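Local structure of probable polyketide synthase 1 (Dictyostelium discoideum, 2H84) at residues A[291-305]-A[317-331]. The protein is probably a hybrid type I/type III polyketide synthase, whose C-terminal type III domain makes up this chain; in vitro it produces only acylpyrones. Residues are numbered along the deposited sequence; the frame is centred on the assembly and turned at random.
Sequences KDCEFLIHTGGKSIL and KQTKNTWDVYHAYGN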
loop_
_atom_site.group_PDB
_atom_site.type_symbol
_atom_site.label_atom_id
_atom_site.label_comp_id
_atom_site.label_asym_id
_atom_site.label_seq_id
_atom_site.Cartn_x
_atom_site.Cartn_y
_atom_site.Cartn_z
ATOM N N LYS A 291 28.350 11.354 -14.641
ATOM C CA LYS A 291 28.867 12.712 -14.683
ATOM C C LYS A 291 28.232 13.356 -15.902
ATOM O O LYS A 291 28.238 14.580 -16.053
ATOM C CB LYS A 291 30.383 12.713 -14.842
ATOM C CG LYS A 291 31.124 12.041 -13.707
ATOM C CD LYS A 291 31.672 12.951 -12.629
ATOM C CE LYS A 291 33.145 12.719 -12.518
ATOM N NZ LYS A 291 33.652 12.972 -11.198
ATOM N N ASP A 292 27.685 12.511 -16.772
ATOM C CA ASP A 292 27.030 12.979 -17.981
ATOM C C ASP A 292 25.522 12.914 -17.830
ATOM O O ASP A 292 24.788 13.289 -18.746
ATOM C CB ASP A 292 27.434 12.128 -19.186
ATOM C CG ASP A 292 28.919 12.201 -19.488
ATOM O OD1 ASP A 292 29.489 13.317 -19.406
ATOM O OD2 ASP A 292 29.509 11.142 -19.823
ATOM N N CYS A 293 25.053 12.444 -16.678
ATOM C CA CYS A 293 23.618 12.312 -16.452
ATOM C C CYS A 293 22.970 13.457 -15.684
ATOM O O CYS A 293 23.597 14.086 -14.833
ATOM C CB CYS A 293 23.328 10.999 -15.725
ATOM S SG CYS A 293 23.971 9.528 -16.554
ATOM N N GLU A 294 21.709 13.728 -16.009
ATOM C CA GLU A 294 20.943 14.763 -15.332
ATOM C C GLU A 294 20.472 14.086 -14.059
ATOM O O GLU A 294 20.066 12.927 -14.087
ATOM C CB GLU A 294 19.727 15.175 -16.170
ATOM C CG GLU A 294 18.823 16.215 -15.515
ATOM C CD GLU A 294 19.395 17.621 -15.590
ATOM O OE1 GLU A 294 19.025 18.477 -14.748
ATOM O OE2 GLU A 294 20.212 17.871 -16.505
ATOM N N PHE A 295 20.531 14.792 -12.941
ATOM C CA PHE A 295 20.099 14.209 -11.678
ATOM C C PHE A 295 18.758 14.717 -11.182
ATOM O O PHE A 295 18.610 15.890 -10.818
ATOM C CB PHE A 295 21.171 14.409 -10.612
ATOM C CG PHE A 295 22.228 13.346 -10.626
ATOM C CD1 PHE A 295 22.250 12.358 -9.652
ATOM C CD2 PHE A 295 23.155 13.284 -11.659
ATOM C CE1 PHE A 295 23.185 11.328 -9.701
ATOM C CE2 PHE A 295 24.092 12.257 -11.713
ATOM C CZ PHE A 295 24.099 11.276 -10.737
ATOM N N LEU A 296 17.785 13.803 -11.181
ATOM C CA LEU A 296 16.414 14.077 -10.743
ATOM C C LEU A 296 16.266 13.408 -9.385
ATOM O O LEU A 296 15.789 12.278 -9.273
ATOM C CB LEU A 296 15.421 13.498 -11.754
ATOM C CG LEU A 296 15.755 13.884 -13.199
ATOM C CD1 LEU A 296 14.725 13.299 -14.146
ATOM C CD2 LEU A 296 15.825 15.406 -13.329
ATOM N N ILE A 297 16.696 14.127 -8.356
ATOM C CA ILE A 297 16.673 13.631 -6.994
ATOM C C ILE A 297 15.498 14.114 -6.169
ATOM O O ILE A 297 15.083 15.269 -6.262
ATOM C CB ILE A 297 17.962 14.040 -6.256
ATOM C CG1 ILE A 297 19.186 13.675 -7.101
ATOM C CG2 ILE A 297 18.024 13.353 -4.886
ATOM C CD1 ILE A 297 20.504 14.120 -6.493
ATOM N N HIS A 298 14.970 13.205 -5.356
ATOM C CA HIS A 298 13.874 13.499 -4.444
ATOM C C HIS A 298 14.351 14.654 -3.567
ATOM O O HIS A 298 15.372 14.545 -2.892
ATOM C CB HIS A 298 13.586 12.270 -3.577
ATOM C CG HIS A 298 12.906 12.591 -2.286
ATOM N ND1 HIS A 298 11.657 13.164 -2.230
ATOM C CD2 HIS A 298 13.314 12.440 -1.002
ATOM C CE1 HIS A 298 11.323 13.356 -0.967
ATOM N NE2 HIS A 298 12.310 12.925 -0.202
ATOM N N THR A 299 13.627 15.764 -3.592
ATOM C CA THR A 299 14.008 16.929 -2.807
ATOM C C THR A 299 13.786 16.781 -1.297
ATOM O O THR A 299 12.975 17.496 -0.700
ATOM C CB THR A 299 13.253 18.174 -3.288
ATOM O OG1 THR A 299 11.843 17.949 -3.208
ATOM C CG2 THR A 299 13.596 18.447 -4.722
ATOM N N GLY A 300 14.524 15.867 -0.677
ATOM C CA GLY A 300 14.373 15.631 0.750
ATOM C C GLY A 300 14.855 16.728 1.689
ATOM O O GLY A 300 14.253 16.950 2.751
ATOM N N GLY A 301 15.946 17.395 1.314
ATOM C CA GLY A 301 16.499 18.454 2.142
ATOM C C GLY A 301 17.824 18.923 1.582
ATOM O O GLY A 301 18.407 18.217 0.773
ATOM N N LYS A 302 18.298 20.101 1.991
ATOM C CA LYS A 302 19.562 20.632 1.483
ATOM C C LYS A 302 20.796 19.797 1.844
ATOM O O LYS A 302 21.663 19.563 0.996
ATOM C CB LYS A 302 19.756 22.080 1.949
ATOM C CG LYS A 302 19.523 22.324 3.432
ATOM C CD LYS A 302 20.824 22.474 4.205
ATOM C CE LYS A 302 20.547 22.725 5.691
ATOM N NZ LYS A 302 19.777 21.615 6.353
ATOM N N SER A 303 20.864 19.338 3.093
ATOM C CA SER A 303 21.984 18.536 3.554
ATOM C C SER A 303 22.048 17.275 2.725
ATOM O O SER A 303 23.108 16.892 2.264
ATOM C CB SER A 303 21.813 18.157 5.017
ATOM O OG SER A 303 21.122 19.173 5.709
ATOM N N ILE A 304 20.915 16.617 2.532
ATOM C CA ILE A 304 20.906 15.395 1.739
ATOM C C ILE A 304 21.376 15.628 0.292
ATOM O O ILE A 304 22.233 14.898 -0.218
ATOM C CB ILE A 304 19.492 14.777 1.710
ATOM C CG1 ILE A 304 19.069 14.348 3.113
ATOM C CG2 ILE A 304 19.462 13.570 0.808
ATOM C CD1 ILE A 304 19.785 13.131 3.600
ATOM N N LEU A 305 20.811 16.641 -0.364
ATOM C CA LEU A 305 21.162 16.967 -1.748
ATOM C C LEU A 305 22.653 17.281 -1.935
ATOM O O LEU A 305 23.299 16.798 -2.866
ATOM C CB LEU A 305 20.324 18.150 -2.229
ATOM C CG LEU A 305 18.824 17.941 -2.318
ATOM C CD1 LEU A 305 18.175 19.204 -2.912
ATOM C CD2 LEU A 305 18.538 16.729 -3.187
ATOM N N LYS A 317 25.157 21.802 -12.608
ATOM C CA LYS A 317 24.341 21.784 -13.812
ATOM C C LYS A 317 23.475 20.543 -13.920
ATOM O O LYS A 317 22.381 20.603 -14.470
ATOM C CB LYS A 317 25.212 21.874 -15.051
ATOM C CG LYS A 317 25.772 23.257 -15.303
ATOM C CD LYS A 317 25.967 23.514 -16.775
ATOM C CE LYS A 317 26.552 22.359 -17.402
ATOM N NZ LYS A 317 27.603 22.838 -18.218
ATOM N N GLN A 318 23.965 19.419 -13.398
ATOM C CA GLN A 318 23.219 18.159 -13.470
ATOM C C GLN A 318 22.124 18.039 -12.403
ATOM O O GLN A 318 21.359 17.076 -12.441
ATOM C CB GLN A 318 24.172 16.964 -13.333
ATOM C CG GLN A 318 25.583 17.269 -13.881
ATOM C CD GLN A 318 26.575 16.177 -13.534
ATOM O OE1 GLN A 318 27.690 16.442 -13.021
ATOM N NE2 GLN A 318 26.174 14.949 -13.814
ATOM N N THR A 319 22.051 18.974 -11.453
ATOM C CA THR A 319 21.034 18.889 -10.406
ATOM C C THR A 319 20.273 20.198 -10.265
ATOM O O THR A 319 19.602 20.449 -9.262
ATOM C CB THR A 319 21.657 18.532 -9.016
ATOM O OG1 THR A 319 22.651 19.502 -8.689
ATOM C CG2 THR A 319 22.307 17.168 -9.024
ATOM N N LYS A 320 20.364 21.028 -11.291
ATOM C CA LYS A 320 19.689 22.310 -11.279
ATOM C C LYS A 320 18.173 22.141 -11.188
ATOM O O LYS A 320 17.518 22.800 -10.381
ATOM C CB LYS A 320 20.051 23.102 -12.535
ATOM C CG LYS A 320 20.123 24.596 -12.288
ATOM C CD LYS A 320 18.943 25.314 -12.908
ATOM C CE LYS A 320 18.876 26.753 -12.442
ATOM N NZ LYS A 320 17.742 27.467 -13.073
ATOM N N ASN A 321 17.623 21.248 -12.008
ATOM C CA ASN A 321 16.182 21.008 -12.028
ATOM C C ASN A 321 15.601 20.595 -10.681
ATOM O O ASN A 321 14.542 21.077 -10.280
ATOM C CB ASN A 321 15.829 19.962 -13.092
ATOM C CG ASN A 321 15.878 20.533 -14.499
ATOM O OD1 ASN A 321 15.286 21.577 -14.767
ATOM N ND2 ASN A 321 16.575 19.850 -15.401
ATOM N N THR A 322 16.284 19.704 -9.979
ATOM C CA THR A 322 15.803 19.263 -8.680
ATOM C C THR A 322 15.917 20.382 -7.637
ATOM O O THR A 322 15.104 20.462 -6.713
ATOM C CB THR A 322 16.585 18.041 -8.174
ATOM O OG1 THR A 322 17.981 18.331 -8.172
ATOM C CG2 THR A 322 16.398 16.878 -9.090
ATOM N N TRP A 323 16.917 21.253 -7.768
ATOM C CA TRP A 323 17.057 22.347 -6.807
ATOM C C TRP A 323 15.997 23.407 -7.060
ATOM O O TRP A 323 15.679 24.176 -6.164
ATOM C CB TRP A 323 18.449 22.980 -6.882
ATOM C CG TRP A 323 19.516 22.273 -6.098
ATOM C CD1 TRP A 323 20.425 21.363 -6.576
ATOM C CD2 TRP A 323 19.752 22.367 -4.687
ATOM N NE1 TRP A 323 21.202 20.880 -5.548
ATOM C CE2 TRP A 323 20.806 21.476 -4.378
ATOM C CE3 TRP A 323 19.169 23.109 -3.653
ATOM C CZ2 TRP A 323 21.286 21.314 -3.072
ATOM C CZ3 TRP A 323 19.649 22.946 -2.358
ATOM C CH2 TRP A 323 20.691 22.054 -2.079
ATOM N N ASP A 324 15.470 23.477 -8.280
ATOM C CA ASP A 324 14.425 24.450 -8.570
ATOM C C ASP A 324 13.195 23.972 -7.806
ATOM O O ASP A 324 12.537 24.754 -7.115
ATOM C CB ASP A 324 14.107 24.492 -10.066
ATOM C CG ASP A 324 15.227 25.094 -10.894
ATOM O OD1 ASP A 324 15.913 26.020 -10.404
ATOM O OD2 ASP A 324 15.402 24.647 -12.049
ATOM N N VAL A 325 12.905 22.676 -7.933
ATOM C CA VAL A 325 11.770 22.060 -7.256
ATOM C C VAL A 325 11.895 22.215 -5.746
ATOM O O VAL A 325 10.950 22.627 -5.077
ATOM C CB VAL A 325 11.682 20.569 -7.570
ATOM C CG1 VAL A 325 10.549 19.940 -6.788
ATOM C CG2 VAL A 325 11.488 20.370 -9.051
ATOM N N TYR A 326 13.066 21.888 -5.206
ATOM C CA TYR A 326 13.277 22.000 -3.771
ATOM C C TYR A 326 13.129 23.434 -3.267
ATOM O O TYR A 326 12.539 23.658 -2.211
ATOM C CB TYR A 326 14.652 21.429 -3.382
ATOM C CG TYR A 326 14.997 21.585 -1.908
ATOM C CD1 TYR A 326 15.887 22.576 -1.481
ATOM C CD2 TYR A 326 14.400 20.768 -0.937
ATOM C CE1 TYR A 326 16.176 22.758 -0.123
ATOM C CE2 TYR A 326 14.679 20.939 0.430
ATOM C CZ TYR A 326 15.569 21.938 0.831
ATOM O OH TYR A 326 15.845 22.116 2.170
ATOM N N HIS A 327 13.640 24.407 -4.020
ATOM C CA HIS A 327 13.546 25.803 -3.594
ATOM C C HIS A 327 12.116 26.313 -3.527
ATOM O O HIS A 327 11.775 27.094 -2.637
ATOM C CB HIS A 327 14.341 26.727 -4.523
ATOM C CG HIS A 327 15.825 26.567 -4.416
ATOM N ND1 HIS A 327 16.470 26.366 -3.216
ATOM C CD2 HIS A 327 16.794 26.608 -5.362
ATOM C CE1 HIS A 327 17.774 26.288 -3.426
ATOM N NE2 HIS A 327 17.994 26.432 -4.719
ATOM N N ALA A 328 11.283 25.857 -4.462
ATOM C CA ALA A 328 9.894 26.300 -4.555
ATOM C C ALA A 328 8.813 25.416 -3.931
ATOM O O ALA A 328 7.655 25.824 -3.853
ATOM C CB ALA A 328 9.560 26.549 -6.013
ATOM N N TYR A 329 9.171 24.215 -3.489
ATOM C CA TYR A 329 8.178 23.317 -2.905
ATOM C C TYR A 329 8.637 22.624 -1.632
ATOM O O TYR A 329 7.811 22.235 -0.798
ATOM C CB TYR A 329 7.784 22.236 -3.917
ATOM C CG TYR A 329 7.143 22.764 -5.172
ATOM C CD1 TYR A 329 5.840 23.249 -5.156
ATOM C CD2 TYR A 329 7.847 22.794 -6.375
ATOM C CE1 TYR A 329 5.254 23.750 -6.304
ATOM C CE2 TYR A 329 7.272 23.294 -7.529
ATOM C CZ TYR A 329 5.975 23.773 -7.490
ATOM O OH TYR A 329 5.402 24.288 -8.628
ATOM N N GLY A 330 9.948 22.456 -1.493
ATOM C CA GLY A 330 10.477 21.772 -0.330
ATOM C C GLY A 330 10.348 20.267 -0.496
ATOM O O GLY A 330 10.458 19.743 -1.607
ATOM N N ASN A 331 10.101 19.569 0.607
ATOM C CA ASN A 331 9.960 18.119 0.567
ATOM C C ASN A 331 8.489 17.697 0.667
ATOM O O ASN A 331 7.891 17.809 1.719
ATOM C CB ASN A 331 10.747 17.490 1.710
ATOM C CG ASN A 331 10.673 15.989 1.692
ATOM O OD1 ASN A 331 11.195 15.321 2.577
ATOM N ND2 ASN A 331 10.021 15.441 0.673
#
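T299 packs closely against the helix 320-329. With OG1 between the backbone N and the carbonyl carbon (chi1 58°), CG2 falls anti to the carbonyl carbon and sits 3.4 Å from Y326 CB. OG1 donates to G330 O at 2.8 Å, somewhat out of the carbonyl plane. L305 comes down on W323 from the opposite direction. Its CD1 stands 3.7 Å from the centroid of the W323 six-membered ring, over the face, a CH-pi contact. Y326 lies next to this pair, with its ring obliquely set to L305 CD1 and G301 CA. Its OH bonds S58 O and weakly accepts from K302 N. Shortening Y326 to alanine would probably leave S58 O and K302 N without the hydroxyl and open a gap beside T299 and L305. In the thiolase fold of the chalcone synthase family, strand 294-297 is an outermost strand of the main mixed sheet within this chain. Helix 320-329 runs in roughly the same direction, 28° from it. The loop after the strand brings H298 close to C157, the predicted active-site cysteine. The other end is more open, with K291 and K317 exposed. Q318 NE2 makes a nearly straight bond to C293 O (2.9 Å, 166°), while Q318 OE1 accepts from D315 N. Deeper in, N321 ND2 meets E294 OE1 at 2.9 Å from above the carboxylate plane.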